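Local coordinates for protein nadb-ler3 (Gallus gallus, PDB 3WXB) that reduces carbonyl compounds with NADPH or NADH as hydride donor, as a carbonyl reductase of the short-chain dehydrogenase/reductase family, at residues R217-P228 with L261-W272; G39-L47 with E70-L81. One frame throughout, in Å; residues are numbered along the deposited sequence.

Interaction 1. Residues R217-P228 with L261-W272; sequences REHGIFCVALHP and LSEKDSGAFLNW. With NDP (NADPH dihydro-nicotinamide-adenine-dinucleotide phosphate), chain C.
Ala225, Leu226 and His227 of strand 222-227 pair in parallel with Phe269, Leu270 and Asn271 of strand 269-271, the two axes 4.5 Å apart at closest approach and 33° from alignment. These are the last two strands of the seven-stranded parallel sheet of the Rossmann fold, and 269-271 is its outermost strand on this side. Three backbone hydrogen bonds stitch the pairing: Ala225 N to Ala268 O, Leu270 N to Ala225 O and His227 N to Leu270 O. Upstream, the type II turn from Asp265 to Ala268 turns Gly267 N onto Cys223 O, a short bond of 2.6 Å. Next to it Ser266 OG accepts the N-H of Cys223 at 3.2 Å; the hydroxyl reaches that amide because chi1 of -165° swings it opposite its own N. A water that accepts from this OG donates to Ile221 O, extending the link beyond the strand. On one face of the sheet Val224 CG2 meets Leu270 CD2 at 3.9 Å, the two side chains crossing at about a right angle, while Leu226 CD2 lies against Leu270 CB. The Phe222 ring lies against 261-266: its CZ touches Leu261 CD1 at 3.6 Å, and its CE1 lies beside the backbone of Ser262 and Ser266. On the other face the Phe269 ring turns an edge to Ala225 O, its CD1 3.8 Å from Ala225 CB. His227 and Pro228 carry the strand end into the cofactor pocket, where the Pro228 side chain lies near Ile38 and Val231. There Pro228 CG packs against C6N of the NADPH nicotinamide at 3.4 Å, and His227 CE1 stands 3.8 Å from its C5N.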
loop_
_atom_site.group_PDB
_atom_site.type_symbol
_atom_site.label_atom_id
_atom_site.label_comp_id
_atom_site.label_asym_id
_atom_site.label_seq_id
_atom_site.Cartn_x
_atom_site.Cartn_y
_atom_site.Cartn_z
ATOM N N ARG A 217 -20.423 1.841 1.104
ATOM C CA ARG A 217 -21.311 2.862 1.696
ATOM C C ARG A 217 -22.784 2.568 1.312
ATOM O O ARG A 217 -23.682 2.634 2.157
ATOM C CB ARG A 217 -20.933 4.279 1.213
ATOM C CG ARG A 217 -21.898 5.399 1.671
ATOM C CD ARG A 217 -21.477 6.766 1.139
ATOM N NE ARG A 217 -21.118 7.672 2.237
ATOM C CZ ARG A 217 -19.873 8.021 2.603
ATOM N NH1 ARG A 217 -18.790 7.565 1.944
ATOM N NH2 ARG A 217 -19.718 8.850 3.648
ATOM N N GLU A 218 -23.002 2.193 0.050
ATOM C CA GLU A 218 -24.348 1.911 -0.447
ATOM C C GLU A 218 -24.982 0.738 0.348
ATOM O O GLU A 218 -26.215 0.626 0.427
ATOM C CB GLU A 218 -24.321 1.617 -1.950
ATOM C CG GLU A 218 -23.662 0.294 -2.305
ATOM C CD GLU A 218 -23.145 0.254 -3.742
ATOM O OE1 GLU A 218 -23.671 -0.572 -4.507
ATOM O OE2 GLU A 218 -22.218 1.028 -4.095
ATOM N N HIS A 219 -24.138 -0.101 0.957
ATOM C CA HIS A 219 -24.599 -1.222 1.743
ATOM C C HIS A 219 -24.906 -0.922 3.214
ATOM O O HIS A 219 -25.339 -1.829 3.936
ATOM C CB HIS A 219 -23.569 -2.329 1.674
ATOM C CG HIS A 219 -23.412 -2.923 0.301
ATOM N ND1 HIS A 219 -22.188 -3.331 -0.198
ATOM C CD2 HIS A 219 -24.328 -3.219 -0.649
ATOM C CE1 HIS A 219 -22.358 -3.845 -1.407
ATOM N NE2 HIS A 219 -23.646 -3.776 -1.709
ATOM N N GLY A 220 -24.621 0.300 3.659
ATOM C CA GLY A 220 -24.731 0.672 5.070
ATOM C C GLY A 220 -23.540 0.263 5.958
ATOM O O GLY A 220 -23.682 0.166 7.168
ATOM N N ILE A 221 -22.364 0.071 5.367
ATOM C CA ILE A 221 -21.180 -0.377 6.127
ATOM C C ILE A 221 -20.144 0.738 6.290
ATOM O O ILE A 221 -19.724 1.338 5.301
ATOM C CB ILE A 221 -20.537 -1.586 5.408
ATOM C CG1 ILE A 221 -21.574 -2.704 5.404
ATOM C CG2 ILE A 221 -19.216 -1.968 6.149
ATOM C CD1 ILE A 221 -21.196 -3.905 4.588
ATOM N N PHE A 222 -19.761 1.023 7.522
ATOM C CA PHE A 222 -18.801 2.054 7.854
ATOM C C PHE A 222 -17.393 1.435 7.805
ATOM O O PHE A 222 -17.239 0.280 8.178
ATOM C CB PHE A 222 -19.099 2.499 9.288
ATOM C CG PHE A 222 -18.168 3.528 9.797
ATOM C CD1 PHE A 222 -18.349 4.859 9.501
ATOM C CD2 PHE A 222 -17.075 3.165 10.531
ATOM C CE1 PHE A 222 -17.437 5.821 9.993
ATOM C CE2 PHE A 222 -16.152 4.123 11.018
ATOM C CZ PHE A 222 -16.347 5.461 10.751
ATOM N N CYS A 223 -16.384 2.186 7.347
ATOM C CA CYS A 223 -14.987 1.688 7.326
ATOM C C CYS A 223 -14.041 2.745 7.834
ATOM O O CYS A 223 -14.253 3.950 7.575
ATOM C CB CYS A 223 -14.564 1.299 5.906
ATOM S SG CYS A 223 -15.622 0.149 5.114
ATOM N N VAL A 224 -12.994 2.353 8.552
ATOM C CA VAL A 224 -12.063 3.345 9.084
ATOM C C VAL A 224 -10.707 2.657 9.339
ATOM O O VAL A 224 -10.705 1.457 9.588
ATOM C CB VAL A 224 -12.548 3.987 10.400
ATOM C CG1 VAL A 224 -12.567 2.979 11.594
ATOM C CG2 VAL A 224 -11.702 5.214 10.740
ATOM N N ALA A 225 -9.611 3.407 9.254
ATOM C CA ALA A 225 -8.254 2.900 9.544
ATOM C C ALA A 225 -7.863 3.567 10.844
ATOM O O ALA A 225 -8.029 4.801 10.944
ATOM C CB ALA A 225 -7.281 3.375 8.428
ATOM N N LEU A 226 -7.338 2.822 11.819
ATOM C CA LEU A 226 -6.848 3.400 13.074
ATOM C C LEU A 226 -5.361 3.181 13.313
ATOM O O LEU A 226 -4.836 2.067 13.101
ATOM C CB LEU A 226 -7.567 2.752 14.275
ATOM C CG LEU A 226 -9.097 2.890 14.342
ATOM C CD1 LEU A 226 -9.662 2.284 15.624
ATOM C CD2 LEU A 226 -9.482 4.332 14.192
ATOM N N HIS A 227 -4.689 4.205 13.771
ATOM C CA HIS A 227 -3.367 4.046 14.317
ATOM C C HIS A 227 -3.505 3.905 15.820
ATOM O O HIS A 227 -4.068 4.809 16.456
ATOM C CB HIS A 227 -2.524 5.293 13.996
ATOM C CG HIS A 227 -1.174 5.266 14.632
ATOM N ND1 HIS A 227 -0.297 4.206 14.440
ATOM C CD2 HIS A 227 -0.566 6.116 15.494
ATOM C CE1 HIS A 227 0.795 4.421 15.160
ATOM N NE2 HIS A 227 0.661 5.570 15.802
ATOM N N PRO A 228 -3.005 2.786 16.412
ATOM C CA PRO A 228 -3.183 2.423 17.825
ATOM C C PRO A 228 -2.189 3.091 18.698
ATOM O O PRO A 228 -2.254 2.961 19.899
ATOM C CB PRO A 228 -2.997 0.904 17.827
ATOM C CG PRO A 228 -2.037 0.679 16.686
ATOM C CD PRO A 228 -2.382 1.663 15.632
ATOM N N LEU A 261 -17.816 7.822 16.156
ATOM C CA LEU A 261 -17.780 8.042 14.714
ATOM C C LEU A 261 -19.162 7.976 14.054
ATOM O O LEU A 261 -19.999 7.118 14.421
ATOM C CB LEU A 261 -16.872 6.975 14.020
ATOM C CG LEU A 261 -15.419 6.942 14.545
ATOM C CD1 LEU A 261 -14.557 5.872 13.819
ATOM C CD2 LEU A 261 -14.748 8.322 14.434
ATOM N N SER A 262 -19.375 8.807 13.022
ATOM C CA SER A 262 -20.587 8.716 12.254
ATOM C C SER A 262 -20.240 8.692 10.800
ATOM O O SER A 262 -19.048 8.594 10.409
ATOM C CB SER A 262 -21.540 9.874 12.552
ATOM O OG SER A 262 -20.912 11.045 12.121
ATOM N N GLU A 263 -21.267 8.732 9.978
ATOM C CA GLU A 263 -21.014 8.450 8.587
ATOM C C GLU A 263 -20.090 9.459 7.935
ATOM O O GLU A 263 -19.437 9.107 6.954
ATOM C CB GLU A 263 -22.292 8.219 7.773
ATOM C CG GLU A 263 -22.762 9.384 6.937
ATOM C CD GLU A 263 -23.988 9.993 7.544
ATOM O OE1 GLU A 263 -24.873 10.446 6.759
ATOM O OE2 GLU A 263 -24.081 9.984 8.805
ATOM N N LYS A 264 -20.008 10.688 8.467
ATOM C CA LYS A 264 -19.055 11.635 7.874
ATOM C C LYS A 264 -17.614 11.145 8.020
ATOM O O LYS A 264 -16.739 11.579 7.288
ATOM C CB LYS A 264 -19.199 13.060 8.397
ATOM C CG LYS A 264 -20.453 13.734 7.748
ATOM C CD LYS A 264 -20.800 15.139 8.360
ATOM C CE LYS A 264 -20.464 16.313 7.380
ATOM N NZ LYS A 264 -19.197 17.172 7.655
ATOM N N ASP A 265 -17.381 10.230 8.949
ATOM C CA ASP A 265 -15.993 9.756 9.237
ATOM C C ASP A 265 -15.596 8.502 8.474
ATOM O O ASP A 265 -14.440 8.030 8.611
ATOM C CB ASP A 265 -15.824 9.470 10.718
ATOM C CG ASP A 265 -16.149 10.664 11.579
ATOM O OD1 ASP A 265 -15.583 11.716 11.283
ATOM O OD2 ASP A 265 -16.903 10.528 12.568
ATOM N N SER A 266 -16.482 7.967 7.640
ATOM C CA SER A 266 -16.191 6.700 6.948
ATOM C C SER A 266 -15.041 6.909 5.948
ATOM O O SER A 266 -15.096 7.814 5.119
ATOM C CB SER A 266 -17.429 6.194 6.212
ATOM O OG SER A 266 -17.275 4.827 5.825
ATOM N N GLY A 267 -14.003 6.077 6.038
ATOM C CA GLY A 267 -12.806 6.184 5.217
ATOM C C GLY A 267 -11.719 7.091 5.783
ATOM O O GLY A 267 -10.712 7.326 5.083
ATOM N N ALA A 268 -11.882 7.591 7.007
ATOM C CA ALA A 268 -10.870 8.396 7.633
ATOM C C ALA A 268 -9.727 7.453 8.145
ATOM O O ALA A 268 -9.913 6.238 8.220
ATOM C CB ALA A 268 -11.415 9.208 8.840
ATOM N N PHE A 269 -8.610 8.080 8.487
ATOM C CA PHE A 269 -7.436 7.497 9.146
ATOM C C PHE A 269 -7.315 8.307 10.439
ATOM O O PHE A 269 -7.009 9.490 10.393
ATOM C CB PHE A 269 -6.201 7.681 8.237
ATOM C CG PHE A 269 -4.909 7.097 8.766
ATOM C CD1 PHE A 269 -4.879 6.048 9.703
ATOM C CD2 PHE A 269 -3.693 7.551 8.245
ATOM C CE1 PHE A 269 -3.616 5.515 10.173
ATOM C CE2 PHE A 269 -2.437 7.011 8.687
ATOM C CZ PHE A 269 -2.409 5.981 9.660
ATOM N N LEU A 270 -7.504 7.650 11.576
ATOM C CA LEU A 270 -7.559 8.315 12.866
ATOM C C LEU A 270 -6.615 7.623 13.800
ATOM O O LEU A 270 -6.350 6.430 13.613
ATOM C CB LEU A 270 -8.972 8.124 13.433
ATOM C CG LEU A 270 -10.186 8.972 13.023
ATOM C CD1 LEU A 270 -9.970 10.191 12.076
ATOM C CD2 LEU A 270 -11.590 8.320 13.022
ATOM N N ASN A 271 -6.068 8.326 14.784
ATOM C CA ASN A 271 -5.358 7.605 15.841
ATOM C C ASN A 271 -6.205 7.266 17.096
ATOM O O ASN A 271 -7.422 7.645 17.180
ATOM C CB ASN A 271 -4.007 8.274 16.191
ATOM C CG ASN A 271 -4.146 9.445 17.125
ATOM O OD1 ASN A 271 -5.250 9.862 17.457
ATOM N ND2 ASN A 271 -3.011 9.966 17.588
ATOM N N TRP A 272 -5.557 6.635 18.082
ATOM C CA TRP A 272 -6.239 6.134 19.292
ATOM C C TRP A 272 -6.766 7.280 20.143
ATOM O O TRP A 272 -7.558 7.033 21.069
ATOM C CB TRP A 272 -5.300 5.275 20.186
ATOM C CG TRP A 272 -4.083 6.059 20.676
ATOM C CD1 TRP A 272 -2.995 6.473 19.912
ATOM C CD2 TRP A 272 -3.840 6.539 21.987
ATOM N NE1 TRP A 272 -2.124 7.162 20.669
ATOM C CE2 TRP A 272 -2.602 7.234 21.952
ATOM C CE3 TRP A 272 -4.556 6.487 23.190
ATOM C CZ2 TRP A 272 -2.061 7.885 23.075
ATOM C CZ3 TRP A 272 -4.013 7.130 24.341
ATOM C CH2 TRP A 272 -2.777 7.818 24.271
HETATM P PA NDP C . 1.799 -8.528 17.907
HETATM O O1A NDP C . 3.003 -8.910 17.109
HETATM O O2A NDP C . 1.971 -8.389 19.297
HETATM O O5B NDP C . 0.667 -9.480 17.691
HETATM C C5B NDP C . 0.429 -9.973 16.342
HETATM C C4B NDP C . -0.867 -10.706 16.359
HETATM O O4B NDP C . -1.341 -11.005 14.933
HETATM C C3B NDP C . -0.768 -12.097 17.029
HETATM O O3B NDP C . -2.148 -12.406 17.493
HETATM C C2B NDP C . -0.443 -13.002 15.828
HETATM O O2B NDP C . -0.748 -14.397 16.043
HETATM C C1B NDP C . -1.400 -12.425 14.749
HETATM N N9A NDP C . -0.898 -12.830 13.329
HETATM C C8A NDP C . 0.245 -12.511 12.674
HETATM N N7A NDP C . 0.235 -13.133 11.479
HETATM C C5A NDP C . -0.817 -13.934 11.438
HETATM C C6A NDP C . -1.280 -14.769 10.491
HETATM N N6A NDP C . -0.571 -14.929 9.359
HETATM N N1A NDP C . -2.441 -15.421 10.675
HETATM C C2A NDP C . -3.184 -15.209 11.808
HETATM N N3A NDP C . -2.681 -14.362 12.786
HETATM C C4A NDP C . -1.541 -13.717 12.559
HETATM O O3 NDP C . 1.314 -7.142 17.171
HETATM P PN NDP C . 0.476 -5.971 17.905
HETATM O O1N NDP C . 1.431 -4.971 18.366
HETATM O O2N NDP C . -0.549 -6.532 18.805
HETATM O O5D NDP C . -0.207 -5.380 16.546
HETATM C C5D NDP C . -1.573 -5.607 16.145
HETATM C C4D NDP C . -1.892 -4.642 14.992
HETATM O O4D NDP C . -1.602 -3.315 15.404
HETATM C C3D NDP C . -0.918 -4.936 13.815
HETATM O O3D NDP C . -1.712 -4.823 12.640
HETATM C C2D NDP C . 0.100 -3.870 13.872
HETATM O O2D NDP C . 0.652 -3.590 12.588
HETATM C C1D NDP C . -0.698 -2.706 14.410
HETATM N N1N NDP C . 0.185 -1.685 15.031
HETATM C C2N NDP C . 0.966 -1.943 16.167
HETATM C C3N NDP C . 1.776 -0.940 16.710
HETATM C C7N NDP C . 2.533 -1.131 17.881
HETATM O O7N NDP C . 3.252 -0.216 18.289
HETATM N N7N NDP C . 2.332 -2.290 18.582
HETATM C C4N NDP C . 1.852 0.320 16.083
HETATM C C5N NDP C . 1.098 0.613 14.939
HETATM C C6N NDP C . 0.280 -0.383 14.380
HETATM P P2B NDP C . 0.419 -15.426 16.602
HETATM O O1X NDP C . -0.173 -16.649 16.042
HETATM O O2X NDP C . 0.375 -15.171 18.049
HETATM O O3X NDP C . 1.662 -14.989 15.908
HETATM O O HOH W 1 -18.712 3.570 4.126
#

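Interaction 2. Residues G39-L47 with E70-L81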
loop_
_atom_site.group_PDB
_atom_site.type_symbol
_atom_site.label_atom_id
_atom_site.label_comp_id
_atom_site.label_asym_id
_atom_site.label_seq_id
_atom_site.Cartn_x
_atom_site.Cartn_y
_atom_site.Cartn_z
ATOM N N GLY A 39 -4.767 -7.089 19.801
ATOM C CA GLY A 39 -5.917 -7.992 19.547
ATOM C C GLY A 39 -6.500 -8.579 20.854
ATOM O O GLY A 39 -7.732 -8.512 21.079
ATOM N N LEU A 40 -5.637 -9.111 21.726
ATOM C CA LEU A 40 -6.102 -9.580 23.061
ATOM C C LEU A 40 -6.753 -8.433 23.866
ATOM O O LEU A 40 -7.844 -8.625 24.445
ATOM C CB LEU A 40 -4.976 -10.278 23.857
ATOM C CG LEU A 40 -5.372 -10.854 25.241
ATOM C CD1 LEU A 40 -6.504 -11.900 25.140
ATOM C CD2 LEU A 40 -4.147 -11.407 25.957
ATOM N N GLY A 41 -6.119 -7.252 23.858
ATOM C CA GLY A 41 -6.732 -6.048 24.429
ATOM C C GLY A 41 -8.146 -5.772 23.917
ATOM O O GLY A 41 -9.070 -5.536 24.704
ATOM N N PHE A 42 -8.339 -5.813 22.599
ATOM C CA PHE A 42 -9.663 -5.629 22.058
ATOM C C PHE A 42 -10.666 -6.586 22.697
ATOM O O PHE A 42 -11.782 -6.161 23.099
ATOM C CB PHE A 42 -9.703 -5.787 20.531
ATOM C CG PHE A 42 -9.424 -4.486 19.792
ATOM C CD1 PHE A 42 -10.305 -3.409 19.921
ATOM C CD2 PHE A 42 -8.299 -4.343 18.982
ATOM C CE1 PHE A 42 -10.059 -2.211 19.263
ATOM C CE2 PHE A 42 -8.024 -3.158 18.304
ATOM C CZ PHE A 42 -8.952 -2.057 18.447
ATOM N N VAL A 43 -10.276 -7.857 22.807
ATOM C CA VAL A 43 -11.191 -8.895 23.364
ATOM C C VAL A 43 -11.585 -8.598 24.800
ATOM O O VAL A 43 -12.798 -8.597 25.119
ATOM C CB VAL A 43 -10.659 -10.342 23.151
ATOM C CG1 VAL A 43 -11.434 -11.360 24.020
ATOM C CG2 VAL A 43 -10.834 -10.681 21.649
ATOM N N GLN A 44 -10.594 -8.327 25.635
ATOM C CA GLN A 44 -10.815 -8.009 27.045
ATOM C C GLN A 44 -11.699 -6.746 27.223
ATOM O O GLN A 44 -12.567 -6.679 28.097
ATOM C CB GLN A 44 -9.467 -7.762 27.741
ATOM C CG GLN A 44 -8.475 -8.990 27.719
ATOM C CD GLN A 44 -7.135 -8.630 28.203
ATOM O OE1 GLN A 44 -6.618 -7.520 27.930
ATOM N NE2 GLN A 44 -6.517 -9.555 28.948
ATOM N N HIS A 45 -11.425 -5.710 26.421
ATOM C CA HIS A 45 -12.194 -4.466 26.523
ATOM C C HIS A 45 -13.595 -4.628 26.003
ATOM O O HIS A 45 -14.570 -4.053 26.597
ATOM C CB HIS A 45 -11.444 -3.293 25.860
ATOM C CG HIS A 45 -10.334 -2.758 26.710
ATOM N ND1 HIS A 45 -10.354 -1.494 27.260
ATOM C CD2 HIS A 45 -9.161 -3.314 27.093
ATOM C CE1 HIS A 45 -9.235 -1.293 27.949
ATOM N NE2 HIS A 45 -8.501 -2.390 27.867
ATOM N N LEU A 46 -13.739 -5.403 24.921
ATOM C CA LEU A 46 -15.076 -5.677 24.387
ATOM C C LEU A 46 -15.917 -6.450 25.393
ATOM O O LEU A 46 -17.135 -6.218 25.505
ATOM C CB LEU A 46 -15.037 -6.476 23.101
ATOM C CG LEU A 46 -15.071 -5.849 21.679
ATOM C CD1 LEU A 46 -15.413 -4.347 21.569
ATOM C CD2 LEU A 46 -13.865 -6.252 20.807
ATOM N N LEU A 47 -15.272 -7.388 26.092
ATOM C CA LEU A 47 -16.007 -8.207 27.066
ATOM C C LEU A 47 -16.436 -7.375 28.252
ATOM O O LEU A 47 -17.471 -7.644 28.830
ATOM C CB LEU A 47 -15.184 -9.439 27.484
ATOM C CG LEU A 47 -14.967 -10.463 26.359
ATOM C CD1 LEU A 47 -13.830 -11.453 26.731
ATOM C CD2 LEU A 47 -16.256 -11.193 26.041
ATOM N N GLU A 70 -3.907 -17.552 27.313
ATOM C CA GLU A 70 -4.644 -16.561 28.076
ATOM C C GLU A 70 -6.048 -16.343 27.499
ATOM O O GLU A 70 -7.006 -16.104 28.249
ATOM C CB GLU A 70 -3.854 -15.279 28.279
ATOM C CG GLU A 70 -4.009 -14.748 29.691
ATOM C CD GLU A 70 -4.404 -13.280 29.670
ATOM O OE1 GLU A 70 -3.577 -12.449 29.203
ATOM O OE2 GLU A 70 -5.553 -12.955 30.102
ATOM N N LEU A 71 -6.194 -16.531 26.184
ATOM C CA LEU A 71 -7.521 -16.487 25.531
ATOM C C LEU A 71 -8.445 -17.579 25.994
ATOM O O LEU A 71 -9.640 -17.349 26.163
ATOM C CB LEU A 71 -7.429 -16.640 24.014
ATOM C CG LEU A 71 -7.736 -15.524 23.019
ATOM C CD1 LEU A 71 -7.881 -16.083 21.552
ATOM C CD2 LEU A 71 -8.960 -14.565 23.406
ATOM N N GLN A 72 -7.913 -18.797 26.077
ATOM C CA GLN A 72 -8.680 -19.944 26.541
ATOM C C GLN A 72 -9.142 -19.714 27.985
ATOM O O GLN A 72 -10.228 -20.119 28.360
ATOM C CB GLN A 72 -7.814 -21.211 26.441
ATOM C CG GLN A 72 -7.603 -21.703 25.007
ATOM C CD GLN A 72 -8.889 -22.130 24.310
ATOM O OE1 GLN A 72 -9.967 -22.093 24.890
ATOM N NE2 GLN A 72 -8.779 -22.509 23.051
ATOM N N LYS A 73 -8.304 -19.056 28.774
ATOM C CA LYS A 73 -8.635 -18.714 30.153
ATOM C C LYS A 73 -9.869 -17.850 30.106
ATOM O O LYS A 73 -10.924 -18.239 30.604
ATOM C CB LYS A 73 -7.508 -17.909 30.762
ATOM C CG LYS A 73 -7.128 -18.267 32.158
ATOM C CD LYS A 73 -5.602 -18.105 32.321
ATOM C CE LYS A 73 -4.859 -19.358 31.854
ATOM N NZ LYS A 73 -3.390 -19.150 31.635
ATOM N N LEU A 74 -9.751 -16.706 29.424
ATOM C CA LEU A 74 -10.869 -15.792 29.243
ATOM C C LEU A 74 -12.148 -16.491 28.823
ATOM O O LEU A 74 -13.235 -16.193 29.361
ATOM C CB LEU A 74 -10.535 -14.705 28.208
ATOM C CG LEU A 74 -9.826 -13.419 28.629
ATOM C CD1 LEU A 74 -9.677 -12.539 27.373
ATOM C CD2 LEU A 74 -10.573 -12.654 29.787
ATOM N N ALA A 75 -12.026 -17.398 27.859
ATOM C CA ALA A 75 -13.181 -18.075 27.286
ATOM C C ALA A 75 -13.923 -18.953 28.293
ATOM O O ALA A 75 -15.168 -19.076 28.230
ATOM C CB ALA A 75 -12.773 -18.888 26.104
ATOM N N SER A 76 -13.162 -19.582 29.200
ATOM C CA SER A 76 -13.760 -20.422 30.262
ATOM C C SER A 76 -14.661 -19.579 31.184
ATOM O O SER A 76 -15.661 -20.084 31.709
ATOM C CB SER A 76 -12.660 -21.150 31.062
ATOM O OG SER A 76 -11.901 -20.236 31.856
ATOM N N LYS A 77 -14.298 -18.301 31.365
ATOM C CA LYS A 77 -15.067 -17.329 32.150
ATOM C C LYS A 77 -16.141 -16.490 31.407
ATOM O O LYS A 77 -16.980 -15.862 32.056
ATOM C CB LYS A 77 -14.119 -16.349 32.842
ATOM C CG LYS A 77 -13.241 -16.943 33.920
ATOM C CD LYS A 77 -12.790 -15.811 34.825
ATOM C CE LYS A 77 -12.444 -16.292 36.229
ATOM N NZ LYS A 77 -10.998 -16.674 36.338
ATOM N N HIS A 78 -16.105 -16.430 30.074
ATOM C CA HIS A 78 -17.106 -15.647 29.327
ATOM C C HIS A 78 -17.807 -16.451 28.254
ATOM O O HIS A 78 -17.193 -16.790 27.232
ATOM C CB HIS A 78 -16.489 -14.370 28.734
ATOM C CG HIS A 78 -15.795 -13.532 29.748
ATOM N ND1 HIS A 78 -16.417 -12.513 30.432
ATOM C CD2 HIS A 78 -14.519 -13.572 30.207
ATOM C CE1 HIS A 78 -15.557 -11.969 31.280
ATOM N NE2 HIS A 78 -14.399 -12.594 31.160
ATOM N N PRO A 79 -19.109 -16.759 28.478
ATOM C CA PRO A 79 -19.814 -17.566 27.506
ATOM C C PRO A 79 -20.020 -16.825 26.183
ATOM O O PRO A 79 -20.277 -17.462 25.186
ATOM C CB PRO A 79 -21.160 -17.885 28.188
ATOM C CG PRO A 79 -21.284 -16.926 29.311
ATOM C CD PRO A 79 -19.864 -16.625 29.740
ATOM N N ASN A 80 -19.902 -15.489 26.192
ATOM C CA ASN A 80 -20.043 -14.713 24.936
ATOM C C ASN A 80 -18.755 -14.727 24.046
ATOM O O ASN A 80 -18.804 -14.380 22.860
ATOM C CB ASN A 80 -20.549 -13.297 25.214
ATOM C CG ASN A 80 -19.763 -12.582 26.281
ATOM O OD1 ASN A 80 -19.849 -11.339 26.392
ATOM N ND2 ASN A 80 -18.991 -13.329 27.087
ATOM N N LEU A 81 -17.645 -15.185 24.612
ATOM C CA LEU A 81 -16.376 -15.353 23.875
ATOM C C LEU A 81 -16.271 -16.653 23.090
ATOM O O LEU A 81 -16.240 -17.741 23.697
ATOM C CB LEU A 81 -15.184 -15.264 24.843
ATOM C CG LEU A 81 -13.752 -15.371 24.244
ATOM C CD1 LEU A 81 -13.575 -14.391 23.040
ATOM C CD2 LEU A 81 -12.727 -15.052 25.306
#
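Leu40 and Leu47 reach the facing segment by different first torsions: Leu40 has its CG opposite the backbone N (chi1 -178°), whereas Leu47 places CG beside the N (chi1 -67°), and both start toward 70-81 from the backbone. Between them Leu74 enters as a knob into the hole formed by Leu40, Val43, Gln44 and Leu47. Leu74 CD1 does most of the touching, 3.8 Å from Gln44 CG and 3.9 Å from Leu40 CD1; Val43 slides past Leu74 in the opposite direction. Leu71 CD2 adds a second methyl to the same patch, 4.0 Å from Leu40 CD1 and close to Val43 CG1. Farther along, Leu81, where the type I turn from His78 delivers the chain into the next strand, sets CD1 across Val43 CG1 at 3.8 Å and offers CD2 to Leu47 CD1. Leu47 CD1 also covers one face of the His78 imidazole toward its rim, 4.1 Å from His78 CD2, while the other Leu47 branch packs on the Asn80 side chain. At the outer margin the carboxylate of Glu70 approaches Leu40 CD2 through OE1, and Glu70 OE2 is 3.7 Å from Gln44 NE2, with the amide and carboxylate planes well inclined to each other. No hydrogen bond spans the two segments, so apolar contact carries the association. The axes of 39-47 and 70-77 come within 11.5 Å and run 12° from parallel, a spacing bridged largely by leucine side chains. Val43 and Leu71 pack down on Ala58 of strand 55-60, which Leu81, at the start of the neighbouring strand, also touches. Two neighbouring helices lying side by side on one face of the parallel sheet, joined through the strand between them, are characteristic of the beta-alpha-beta units of the Rossmann fold.

Interactions 1 and 2 lie on opposite sides of the chain's centre, their centres about 25 Å apart, and share no helix or strand. Interaction 1 is a buried strand pairing at one edge of the sheet, held mainly by directional backbone hydrogen bonds with side chains packed on both faces. Interaction 2 is partly buried, joins two helices near the other end of the strand order, and relies on interdigitating aliphatic side chains, with polar groups at its margin. Only interaction 1 touches the cofactor, through Pro228 and His227 at the nicotinamide; interaction 2 lies a layer back, with Leu71 near Asn35 and Leu40 near Arg36, both NADPH-binding residues.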